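Local coordinates for protein 2-hydroxyisobutanoyl-CoA mutase large subunit (PDB 4R3U) that catalyses, together with its small cobalamin-binding partner subunit, the interconversion of 2-hydroxyisobutyryl-CoA and (S)-3-hydroxybutyryl-CoA, at residues 214-219 / 448-453; 364-369 / 407-412; 514-519 / 550-555. All blocks are in the same frame, centred on the assembly; numbering follows the deposited sequence.

Contact 1. Residues 214-219 / 448-453; sequences KEYMAQ and KLIEQG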
# COMPACT_ATOMS: atom_id res chain seq x y z
N LYS A 214 -17.31 -24.87 -7.98
CA LYS A 214 -16.36 -24.37 -7.00
C LYS A 214 -16.86 -24.58 -5.57
O LYS A 214 -16.07 -24.51 -4.64
CB LYS A 214 -15.98 -22.90 -7.29
CG LYS A 214 -17.08 -21.88 -7.11
CD LYS A 214 -17.08 -21.22 -5.74
CE LYS A 214 -17.99 -20.02 -5.76
NZ LYS A 214 -19.45 -20.37 -5.76
N GLU A 215 -18.18 -24.81 -5.40
CA GLU A 215 -18.82 -25.09 -4.10
C GLU A 215 -18.44 -26.50 -3.66
O GLU A 215 -18.06 -26.68 -2.51
CB GLU A 215 -20.34 -24.93 -4.20
CG GLU A 215 -20.80 -23.48 -4.34
CD GLU A 215 -20.35 -22.56 -3.23
OE1 GLU A 215 -20.23 -23.03 -2.08
OE2 GLU A 215 -20.03 -21.39 -3.51
N TYR A 216 -18.47 -27.47 -4.59
CA TYR A 216 -18.05 -28.85 -4.29
C TYR A 216 -16.55 -28.91 -4.02
O TYR A 216 -16.09 -29.61 -3.12
CB TYR A 216 -18.44 -29.81 -5.44
CG TYR A 216 -19.93 -29.90 -5.66
CD1 TYR A 216 -20.77 -30.49 -4.72
CD2 TYR A 216 -20.51 -29.41 -6.82
CE1 TYR A 216 -22.15 -30.55 -4.91
CE2 TYR A 216 -21.89 -29.47 -7.03
CZ TYR A 216 -22.71 -30.03 -6.07
OH TYR A 216 -24.07 -30.08 -6.26
N MET A 217 -15.79 -28.13 -4.80
CA MET A 217 -14.35 -28.00 -4.76
C MET A 217 -13.88 -27.24 -3.49
O MET A 217 -12.92 -27.67 -2.84
CB MET A 217 -13.90 -27.18 -5.99
CG MET A 217 -13.75 -27.94 -7.25
SD MET A 217 -12.78 -26.90 -8.39
CE MET A 217 -13.03 -27.80 -9.89
N ALA A 218 -14.51 -26.09 -3.20
CA ALA A 218 -14.02 -25.20 -2.14
C ALA A 218 -15.00 -24.51 -1.20
O ALA A 218 -14.71 -24.49 -0.02
CB ALA A 218 -13.07 -24.16 -2.73
N GLN A 219 -16.05 -23.82 -1.68
CA GLN A 219 -16.88 -23.04 -0.76
C GLN A 219 -17.87 -23.81 0.14
O GLN A 219 -18.24 -23.34 1.22
CB GLN A 219 -17.43 -21.76 -1.40
CG GLN A 219 -18.22 -20.90 -0.40
CD GLN A 219 -18.39 -19.49 -0.82
OE1 GLN A 219 -17.99 -18.60 -0.10
NE2 GLN A 219 -19.00 -19.27 -1.99
N LYS A 448 -16.06 -35.85 -12.68
CA LYS A 448 -15.47 -37.11 -12.22
C LYS A 448 -14.37 -36.89 -11.17
O LYS A 448 -14.36 -37.59 -10.16
CB LYS A 448 -14.95 -37.97 -13.39
CG LYS A 448 -16.00 -38.33 -14.45
CD LYS A 448 -17.27 -39.12 -13.97
CE LYS A 448 -18.57 -38.30 -13.93
NZ LYS A 448 -18.82 -37.44 -15.15
N LEU A 449 -13.50 -35.89 -11.41
CA LEU A 449 -12.40 -35.52 -10.51
C LEU A 449 -12.92 -34.89 -9.23
O LEU A 449 -12.28 -35.07 -8.19
CB LEU A 449 -11.40 -34.61 -11.24
CG LEU A 449 -10.18 -35.26 -11.91
CD1 LEU A 449 -10.52 -36.59 -12.54
CD2 LEU A 449 -9.60 -34.34 -12.97
N ILE A 450 -14.07 -34.19 -9.29
CA ILE A 450 -14.75 -33.61 -8.13
C ILE A 450 -15.30 -34.79 -7.33
O ILE A 450 -15.11 -34.84 -6.11
CB ILE A 450 -15.86 -32.58 -8.53
CG1 ILE A 450 -15.24 -31.23 -8.98
CG2 ILE A 450 -16.88 -32.37 -7.40
CD1 ILE A 450 -16.25 -30.18 -9.57
N GLU A 451 -15.91 -35.78 -8.03
CA GLU A 451 -16.41 -37.01 -7.40
C GLU A 451 -15.28 -37.85 -6.77
O GLU A 451 -15.52 -38.54 -5.78
CB GLU A 451 -17.22 -37.84 -8.40
CG GLU A 451 -18.58 -37.24 -8.76
CD GLU A 451 -19.29 -37.86 -9.95
OE1 GLU A 451 -18.72 -38.77 -10.60
OE2 GLU A 451 -20.43 -37.42 -10.24
N GLN A 452 -14.06 -37.80 -7.34
CA GLN A 452 -12.88 -38.53 -6.82
C GLN A 452 -12.18 -37.71 -5.70
O GLN A 452 -11.25 -38.21 -5.07
CB GLN A 452 -11.88 -38.83 -7.96
CG GLN A 452 -12.31 -39.89 -9.01
CD GLN A 452 -11.41 -39.92 -10.25
OE1 GLN A 452 -10.21 -39.60 -10.21
NE2 GLN A 452 -11.96 -40.32 -11.40
N GLY A 453 -12.59 -36.44 -5.53
CA GLY A 453 -12.02 -35.49 -4.58
C GLY A 453 -10.61 -35.05 -4.92
O GLY A 453 -9.85 -34.65 -4.03
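Ile450 reaches out from helix 446-451 and is received by Tyr216 and Met217 on one turn of helix 213-219. Its CB bond is directed at helix 213-219, and each branch finds its own neighbour there. CG2, the short branch, stands anti to the backbone N and comes up against CB of Tyr216, with 3.6 Å between Ile450 CG2 and Tyr216 CB. The long branch continues to Met217: Ile450 CG1 lies 4.0 Å from Met217 CG. At the tip, Ile450 CD1 is 4.0 Å from Met217 CE, the methyl that ends an extended thioether chain, and the two side chains cross at about a right angle. Contact here is purely apolar.

Tyr216 offers mainly its root, since the phenol runs off elsewhere; its OH hydrogen-bonds to Tyr224 O and Ser229 OG, and its ring meets Tyr567 edge-to-face. The fold at this point is the substrate-binding TIM barrel of the acyl-CoA mutases: helix 213-219 follows barrel strand 206-208, and helix 446-451 belongs to the later helical part of the chain. An alanine in place of Ile450 would probably open a gap between the helices, taking one packing partner from Met217 CE and the neighbour from Tyr216 CB. Phe455 also packs on Met217 and Ile450.

On the far side of helix 213-219 the chemistry turns polar. Glu215 OE2 takes a nearly straight bond (174°) from Gln219 NE2 through its syn lone pair, at 2.8 Å, and is met on its anti side by Lys214 NZ in a salt bridge. That Gln219 touches the bound acyl-CoA, while Ala218 O hydrogen-bonds to cobalamin.

Contact 2. Residues 364-369 / 407-412; sequences QALSAV and SGVADV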
# COMPACT_ATOMS: atom_id res chain seq x y z
N GLN A 364 -2.30 -5.50 -2.37
CA GLN A 364 -3.22 -6.44 -3.01
C GLN A 364 -4.22 -5.71 -3.93
O GLN A 364 -4.47 -6.18 -5.04
CB GLN A 364 -3.90 -7.32 -1.98
CG GLN A 364 -2.95 -8.32 -1.34
CD GLN A 364 -3.49 -8.89 -0.05
OE1 GLN A 364 -4.71 -8.96 0.15
NE2 GLN A 364 -2.59 -9.32 0.85
N ALA A 365 -4.74 -4.53 -3.51
CA ALA A 365 -5.59 -3.71 -4.32
C ALA A 365 -4.81 -3.25 -5.56
O ALA A 365 -5.34 -3.33 -6.67
CB ALA A 365 -6.07 -2.52 -3.52
N LEU A 366 -3.55 -2.81 -5.39
CA LEU A 366 -2.69 -2.37 -6.48
C LEU A 366 -2.43 -3.49 -7.51
O LEU A 366 -2.51 -3.21 -8.71
CB LEU A 366 -1.37 -1.74 -5.97
CG LEU A 366 -0.44 -1.15 -7.07
CD1 LEU A 366 -1.16 -0.04 -7.90
CD2 LEU A 366 0.85 -0.66 -6.47
N SER A 367 -2.17 -4.73 -7.05
CA SER A 367 -1.99 -5.92 -7.90
C SER A 367 -3.26 -6.14 -8.76
O SER A 367 -3.15 -6.46 -9.93
CB SER A 367 -1.75 -7.16 -7.03
OG SER A 367 -0.39 -7.43 -6.78
N ALA A 368 -4.45 -5.94 -8.18
CA ALA A 368 -5.72 -6.10 -8.90
C ALA A 368 -5.89 -5.07 -10.03
O ALA A 368 -6.35 -5.43 -11.13
CB ALA A 368 -6.88 -6.00 -7.92
N VAL A 369 -5.48 -3.82 -9.76
CA VAL A 369 -5.54 -2.67 -10.68
C VAL A 369 -4.53 -2.86 -11.82
O VAL A 369 -4.86 -2.66 -12.99
CB VAL A 369 -5.32 -1.35 -9.87
CG1 VAL A 369 -5.18 -0.14 -10.80
CG2 VAL A 369 -6.45 -1.13 -8.88
N SER A 407 -2.30 7.86 -7.26
CA SER A 407 -1.14 7.08 -7.70
C SER A 407 -0.75 7.23 -9.19
O SER A 407 0.39 6.94 -9.54
CB SER A 407 -1.33 5.62 -7.33
OG SER A 407 -2.25 5.00 -8.23
N GLY A 408 -1.71 7.57 -10.04
CA GLY A 408 -1.54 7.70 -11.49
C GLY A 408 -1.59 6.39 -12.27
O GLY A 408 -1.63 6.43 -13.50
N VAL A 409 -1.64 5.21 -11.58
CA VAL A 409 -1.64 3.88 -12.20
C VAL A 409 -2.82 3.62 -13.14
O VAL A 409 -2.78 2.65 -13.92
CB VAL A 409 -1.45 2.71 -11.22
CG1 VAL A 409 -0.21 2.90 -10.34
CG2 VAL A 409 -2.71 2.47 -10.39
N ALA A 410 -3.88 4.47 -13.04
CA ALA A 410 -5.09 4.33 -13.82
C ALA A 410 -4.96 4.96 -15.20
O ALA A 410 -5.83 4.74 -16.04
CB ALA A 410 -6.26 4.95 -13.06
N ASP A 411 -3.90 5.75 -15.44
CA ASP A 411 -3.76 6.52 -16.69
C ASP A 411 -3.00 5.85 -17.85
O ASP A 411 -3.08 6.36 -18.96
CB ASP A 411 -3.26 7.95 -16.41
CG ASP A 411 -4.03 8.70 -15.33
OD1 ASP A 411 -5.13 8.25 -14.97
OD2 ASP A 411 -3.55 9.78 -14.89
N VAL A 412 -2.27 4.75 -17.59
CA VAL A 412 -1.54 4.01 -18.61
C VAL A 412 -2.04 2.58 -18.52
O VAL A 412 -2.06 2.02 -17.43
CB VAL A 412 0.01 4.13 -18.49
CG1 VAL A 412 0.74 3.20 -19.46
CG2 VAL A 412 0.46 5.57 -18.71
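In Leu366, CG swings anti to the backbone N (chi1 -176°), which carries CD1 over to Val409; in Val369, CG1 takes the same anti place (chi1 172°) and meets the same valine. Val409 answers with its two methyls. CG2 faces both partners, with Val409 CG2 3.6 Å from Val369 CG1. Leu366 CD1 sits at the fork of the valine, 3.9 Å from Val409 CG2 and equally far from Val409 CG1.

Leu366 and Val369 lie three residues apart on helix 357-370, the helix between barrel strands 340-344 and 375-377, which puts both on the same side of that helix, facing the loop. Val409 comes from the loop after helix 390-405, where Gly408 leaves helical geometry with positive phi and a type I beta turn runs from Gly408 to Asp411, closed by Asp411 N to Gly408 O at 3.1 Å. Ile403 of helix 390-405 packs against all three hydrophobic side chains. The second large subunit adds to the same patch: its Phe306 lies on Leu366 and its Phe307 on Val409. Farther along the turn, Arg45 of that second subunit forms a salt bridge with Asp411.

Contact 3. Residues 514-519 / 550-555; sequences AERDEA and GATMGD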
# COMPACT_ATOMS: atom_id res chain seq x y z
N ALA A 514 -48.86 -16.43 5.18
CA ALA A 514 -50.27 -16.24 5.61
C ALA A 514 -51.11 -15.49 4.55
O ALA A 514 -52.19 -15.97 4.19
CB ALA A 514 -50.32 -15.51 6.95
N GLU A 515 -50.58 -14.36 4.03
CA GLU A 515 -51.19 -13.46 3.04
C GLU A 515 -51.34 -14.05 1.63
O GLU A 515 -52.19 -13.57 0.87
CB GLU A 515 -50.36 -12.16 2.93
CG GLU A 515 -50.70 -11.10 3.97
CD GLU A 515 -49.81 -9.87 4.04
OE1 GLU A 515 -50.15 -8.95 4.80
OE2 GLU A 515 -48.75 -9.84 3.36
N ARG A 516 -50.53 -15.06 1.29
CA ARG A 516 -50.53 -15.65 -0.05
C ARG A 516 -51.69 -16.61 -0.33
O ARG A 516 -52.37 -17.09 0.59
CB ARG A 516 -49.18 -16.32 -0.35
CG ARG A 516 -49.06 -17.75 0.17
CD ARG A 516 -47.64 -18.24 0.11
NE ARG A 516 -47.54 -19.59 0.66
CZ ARG A 516 -46.41 -20.22 0.92
NH1 ARG A 516 -45.24 -19.62 0.70
NH2 ARG A 516 -46.42 -21.44 1.41
N ASP A 517 -51.89 -16.89 -1.65
CA ASP A 517 -52.86 -17.85 -2.17
C ASP A 517 -52.16 -19.21 -2.09
O ASP A 517 -51.39 -19.56 -2.99
CB ASP A 517 -53.25 -17.51 -3.62
CG ASP A 517 -54.37 -18.34 -4.23
OD1 ASP A 517 -54.81 -19.32 -3.58
OD2 ASP A 517 -54.78 -18.03 -5.36
N GLU A 518 -52.39 -19.94 -0.98
CA GLU A 518 -51.77 -21.23 -0.69
C GLU A 518 -51.96 -22.28 -1.80
O GLU A 518 -50.99 -22.91 -2.23
CB GLU A 518 -52.23 -21.77 0.68
CG GLU A 518 -51.20 -22.65 1.37
CD GLU A 518 -49.81 -22.06 1.57
OE1 GLU A 518 -49.71 -20.87 1.97
OE2 GLU A 518 -48.83 -22.79 1.35
N ALA A 519 -53.22 -22.43 -2.27
CA ALA A 519 -53.63 -23.36 -3.33
C ALA A 519 -52.83 -23.12 -4.62
O ALA A 519 -52.29 -24.09 -5.15
CB ALA A 519 -55.12 -23.22 -3.59
N GLY A 550 -45.69 -15.42 -3.58
CA GLY A 550 -45.43 -15.46 -2.15
C GLY A 550 -44.70 -16.70 -1.66
O GLY A 550 -44.66 -16.95 -0.45
N ALA A 551 -44.10 -17.49 -2.59
CA ALA A 551 -43.33 -18.68 -2.23
C ALA A 551 -42.03 -18.24 -1.57
O ALA A 551 -41.43 -17.21 -1.94
CB ALA A 551 -43.01 -19.50 -3.47
N THR A 552 -41.59 -19.03 -0.59
CA THR A 552 -40.33 -18.79 0.10
C THR A 552 -39.27 -19.63 -0.59
O THR A 552 -39.61 -20.52 -1.37
CB THR A 552 -40.43 -19.08 1.60
OG1 THR A 552 -40.59 -20.48 1.79
CG2 THR A 552 -41.55 -18.31 2.28
N MET A 553 -37.99 -19.35 -0.32
CA MET A 553 -36.87 -20.11 -0.87
C MET A 553 -36.99 -21.59 -0.43
O MET A 553 -36.82 -22.49 -1.25
CB MET A 553 -35.55 -19.51 -0.37
CG MET A 553 -34.34 -20.29 -0.82
SD MET A 553 -32.87 -19.77 0.01
CE MET A 553 -32.49 -18.35 -0.91
N GLY A 554 -37.30 -21.79 0.86
CA GLY A 554 -37.53 -23.09 1.49
C GLY A 554 -38.62 -23.89 0.81
O GLY A 554 -38.44 -25.08 0.59
N ASP A 555 -39.74 -23.23 0.43
CA ASP A 555 -40.85 -23.90 -0.28
C ASP A 555 -40.33 -24.54 -1.58
O ASP A 555 -40.56 -25.73 -1.81
CB ASP A 555 -41.98 -22.90 -0.65
CG ASP A 555 -42.79 -22.30 0.48
OD1 ASP A 555 -43.05 -23.00 1.47
OD2 ASP A 555 -43.24 -21.15 0.33
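Arg516 drives its guanidinium edge-on into the 550-555 turn, and there the contact is tight. One nitrogen does most of the work across the gap: Arg516 NH1 bonds to Gly550 O at 3.0 Å, lying above the carbonyl plane, and to Asp555 OD2 at 2.5 Å in a salt bridge that reaches the oxygen on its syn side, somewhat out of the carboxylate plane. Guanidinium and carboxylate planes are turned 58° apart. The chain, extended from CG to NE, lays Arg516 CD 3.3 Å from Gly550 O. Gly550 closes helix 540-549 in a Schellman motif, and a CB there would clash with Arg516 CB.

Asp555 OD2 is shared. It also accepts from Thr552 N at 2.8 Å, while Asp555 N returns a bond to Thr552 OG1, the reciprocal pair of a capping box that starts helix 553-564.

The other edge of the arginine is held from its own side: Glu518 meets NE and NH2 with one oxygen each, Arg516 NH2 to Glu518 OE2 at 2.8 Å. Looser approaches flank this network, Arg516 NH2 standing 3.7 Å from Asp555 OD1, and both residues stay partly open to solvent.

Arg516 lies in the break between helices 501-515 and 518-532, and Val521 and Gln522 of the latter touch its side chain; across from it, Thr552 OG1 hydrogen-bonds to Asp138, and Met553 packs on helix 183-196.

Contacts 1 and 2 are buried and apolar, each centred on one branched side chain that meets two neighbours of a single helix; contact 3, farther from the chain's centre and only partly buried, depends on charge and helix capping. Contacts 1 and 2 lie on opposite sides of the chain's centre, 34 Å apart between centres, and each uses a helix that follows a barrel strand. Contact 2 is nested within the chain loop closed by contact 1, whereas contact 3 comes later and ties helices near the end of the chain. Their settings differ too: cobalamin touches contact 1, a second large subunit covers contact 2, and contact 3 touches no other chain.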